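Local coordinates for gamma-glutamyl-gamma-aminobutyraldehyde dehydrogenase (Burkholderia cenocepacia, PDB 4LIH), which probably oxidises aldehydes such as gamma-glutamyl-gamma-aminobutyraldehyde to the corresponding carboxylic acids, with NAD(P)+ as the electron acceptor, at residues A93-L96 against R97-A100; I179-A182 against A183-F186. One frame throughout, in Å; residues are numbered along the deposited sequence. Where two conformers were deposited one is given.

Contact 1 of 2, residues A93-L96 against R97-A100; sequences AVLL and RWAA
A93 to R97, V94 to W98, L95 to A99 and L96 to A100 are four successive i to i+4 pairs in the middle of helix 88-104, and each is closed by a backbone hydrogen bond. R97 N donates a hydrogen bond to A93 O, 3.1 Å away, and A100 N reaches L96 O at 2.9 Å. The bond from A99 N to L95 O is nearly straight at the hydrogen, 172°, while that from W98 N to V94 O is more bent, at 147°.

Among the side chains, the main meeting is L95 with W98. The CD2 methyl of L95 comes up to the edge of the indole, near its plane, 3.9 Å from W98 CE3. In W98, CG stands anti to the backbone N (chi1 -178°), and the small chi2 turns the CE3 edge toward that methyl; the other edge turns away, and NE1 is hydrogen-bonded to V211 O on helix 206-218. R97 carries its charge outward, bent at chi2, to a salt bridge with E104, about two turns further on.

The chemistry divides the helix by side: L95 and W98 give an apolar, buried flank whose indole N-H is satisfied by a carbonyl, while R97 keeps its guanidinium on an exposed flank, paired with a carboxylate of the same helix.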
# COMPACT_ATOMS: atom_id res chain seq x y z
N ALA A 93 -6.81 -11.27 19.87
CA ALA A 93 -7.86 -11.89 20.67
C ALA A 93 -7.92 -11.27 22.08
O ALA A 93 -9.00 -10.95 22.56
CB ALA A 93 -7.69 -13.40 20.75
N VAL A 94 -6.78 -11.05 22.71
CA VAL A 94 -6.74 -10.38 24.03
C VAL A 94 -7.32 -8.96 23.98
O VAL A 94 -8.14 -8.62 24.80
CB VAL A 94 -5.33 -10.40 24.64
CG1 VAL A 94 -5.23 -9.56 25.90
CG2 VAL A 94 -4.90 -11.84 24.92
N LEU A 95 -6.90 -8.16 23.01
CA LEU A 95 -7.40 -6.80 22.90
C LEU A 95 -8.91 -6.76 22.63
O LEU A 95 -9.61 -5.96 23.23
CB LEU A 95 -6.61 -5.99 21.87
CG LEU A 95 -5.13 -5.80 22.21
CD1 LEU A 95 -4.40 -5.30 20.96
CD2 LEU A 95 -4.96 -4.84 23.38
N LEU A 96 -9.42 -7.62 21.76
CA LEU A 96 -10.86 -7.76 21.61
C LEU A 96 -11.58 -8.08 22.94
O LEU A 96 -12.65 -7.50 23.23
CB LEU A 96 -11.22 -8.80 20.51
CG LEU A 96 -10.88 -8.39 19.08
CD1 LEU A 96 -11.37 -9.46 18.06
CD2 LEU A 96 -11.52 -7.10 18.81
N ARG A 97 -11.03 -8.99 23.74
CA ARG A 97 -11.65 -9.31 25.00
C ARG A 97 -11.68 -8.09 25.95
O ARG A 97 -12.62 -7.90 26.70
CB ARG A 97 -10.94 -10.48 25.67
CG ARG A 97 -11.47 -10.85 27.04
CD ARG A 97 -12.90 -11.31 26.95
NE ARG A 97 -13.49 -11.61 28.25
CZ ARG A 97 -14.77 -11.43 28.55
NH1 ARG A 97 -15.60 -10.93 27.66
NH2 ARG A 97 -15.20 -11.72 29.77
N TRP A 98 -10.65 -7.26 25.91
CA TRP A 98 -10.58 -6.10 26.80
C TRP A 98 -11.65 -5.09 26.41
O TRP A 98 -12.41 -4.59 27.26
CB TRP A 98 -9.19 -5.49 26.70
CG TRP A 98 -8.90 -4.33 27.57
CD1 TRP A 98 -9.48 -4.00 28.75
CD2 TRP A 98 -7.87 -3.39 27.34
NE1 TRP A 98 -8.85 -2.89 29.28
CE2 TRP A 98 -7.89 -2.47 28.40
CE3 TRP A 98 -6.95 -3.21 26.30
CZ2 TRP A 98 -6.99 -1.42 28.49
CZ3 TRP A 98 -6.07 -2.14 26.38
CH2 TRP A 98 -6.09 -1.28 27.48
N ALA A 99 -11.76 -4.85 25.11
CA ALA A 99 -12.78 -3.99 24.58
C ALA A 99 -14.18 -4.49 24.90
O ALA A 99 -15.04 -3.69 25.29
CB ALA A 99 -12.63 -3.85 23.08
N ALA A 100 -14.41 -5.78 24.71
CA ALA A 100 -15.69 -6.42 25.14
C ALA A 100 -15.99 -6.13 26.61
O ALA A 100 -17.13 -5.82 26.98
CB ALA A 100 -15.67 -7.91 24.89

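Contact 2 of 2, residues I179-A182 against A183-F186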
# COMPACT_ATOMS: atom_id res chain seq x y z
N ILE A 179 -10.87 8.81 29.04
CA ILE A 179 -10.78 7.43 28.55
C ILE A 179 -10.50 7.37 27.04
O ILE A 179 -9.73 6.50 26.58
CB ILE A 179 -11.99 6.54 28.95
CG1 ILE A 179 -11.57 5.06 28.79
CG2 ILE A 179 -13.25 6.90 28.18
CD1 ILE A 179 -12.73 4.11 29.00
N LEU A 180 -11.04 8.32 26.29
CA LEU A 180 -10.97 8.29 24.85
C LEU A 180 -9.56 8.61 24.35
O LEU A 180 -9.01 7.88 23.50
CB LEU A 180 -12.06 9.20 24.28
CG LEU A 180 -12.21 9.36 22.77
CD1 LEU A 180 -11.13 10.26 22.19
CD2 LEU A 180 -12.23 7.99 22.13
N MET A 181 -8.95 9.67 24.89
CA MET A 181 -7.56 10.02 24.54
C MET A 181 -6.60 8.97 25.02
O MET A 181 -5.66 8.62 24.32
CB MET A 181 -7.13 11.40 25.06
CG MET A 181 -7.77 12.57 24.31
SD MET A 181 -7.70 12.63 22.50
CE MET A 181 -5.93 12.22 22.24
N ALA A 182 -6.84 8.44 26.22
CA ALA A 182 -6.02 7.32 26.74
C ALA A 182 -5.99 6.19 25.72
O ALA A 182 -4.91 5.74 25.29
CB ALA A 182 -6.54 6.86 28.11
N ALA A 183 -7.17 5.75 25.30
CA ALA A 183 -7.29 4.64 24.36
C ALA A 183 -6.66 4.96 22.98
O ALA A 183 -6.12 4.09 22.33
CB ALA A 183 -8.74 4.31 24.18
N TRP A 184 -6.74 6.22 22.53
CA TRP A 184 -6.07 6.62 21.26
C TRP A 184 -4.54 6.40 21.32
O TRP A 184 -3.90 6.14 20.30
CB TRP A 184 -6.33 8.10 20.93
CG TRP A 184 -7.65 8.34 20.31
CD1 TRP A 184 -8.72 7.49 20.31
CD2 TRP A 184 -8.08 9.51 19.60
NE1 TRP A 184 -9.79 8.07 19.66
CE2 TRP A 184 -9.41 9.30 19.20
CE3 TRP A 184 -7.46 10.74 19.29
CZ2 TRP A 184 -10.16 10.26 18.48
CZ3 TRP A 184 -8.19 11.68 18.54
CH2 TRP A 184 -9.53 11.43 18.17
N LYS A 185 -3.98 6.53 22.52
CA LYS A 185 -2.59 6.14 22.77
C LYS A 185 -2.43 4.63 22.96
O LYS A 185 -1.67 3.99 22.24
CB LYS A 185 -1.97 6.85 23.97
CG LYS A 185 -2.11 8.37 24.03
CD LYS A 185 -1.75 9.10 22.77
CE LYS A 185 -1.88 10.59 23.02
NZ LYS A 185 -1.78 11.38 21.77
N PHE A 186 -3.12 4.04 23.93
CA PHE A 186 -2.80 2.64 24.28
C PHE A 186 -3.33 1.59 23.28
O PHE A 186 -2.82 0.48 23.24
CB PHE A 186 -3.19 2.31 25.74
CG PHE A 186 -4.67 2.33 26.05
CD1 PHE A 186 -5.56 1.44 25.46
CD2 PHE A 186 -5.16 3.16 27.06
CE1 PHE A 186 -6.89 1.46 25.80
CE2 PHE A 186 -6.49 3.17 27.40
CZ PHE A 186 -7.36 2.31 26.79
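L180 and M181 both lean on the indole of W184, one turn further along helix 178-191. Both rise on the same side of the indole plane, L180 over the five-membered ring and M181 obliquely by the six-membered one. In the conformer given, one of two deposited, L180 sets its CD1 methyl over the face as a CH-pi contact, 3.8 Å from the centroid of the five-membered ring and offset toward the rim. Its other methyl, CD2, sits 3.5 Å from W184 NE1. M181 folds back on itself at chi2 and chi3 into a hook, bringing CE to 3.6 Å from W184 CE3; its sulfur makes the Met-aromatic contact.

F186 packs against the helix backbone instead. A chi1 of 66°, with CG between the backbone N and the carbonyl carbon, turns the ring back over the preceding turn, one face centred on A183 CA. The small A182 and A183 make the shallow seat: A182 CB is 3.8 Å from F186 CE2, and the fit is tight where F186 CD2 comes 3.1 Å from A182 O. That oxygen also accepts a hydrogen bond from F186 N (2.8 Å) and a weak one from K185 N.

Helix 178-191 is the crossover between parallel strands 157-172 and 195-199. Helix 121-142 packs on I179, A183, W184 and F186, whereas the K185 side chain packs on A248 of strand 246-250 and its NZ forms a salt bridge with D484, close to the predicted active-site residue E274.

Going from the N terminus, contact 1 comes first, on helix 88-104, and is complete before contact 2 begins on helix 178-191. Neither closes a loop longer than a helical turn, and they follow in series without nesting or crossing. Their centres are about 15 Å apart, yet they meet through space: the W98 and F186 rings stack, with W98 CH2 3.3 Å from F186 CE1, and F225 touches both. Helix 121-142 also packs on both. The outer helix of contact 1 is thereby tied to the crossover helix beside strand 246-250 that holds contact 2, whose centre lies about 7 Å from the centre of the chain, and through L96 contact 1 also reaches E141 of a second subunit.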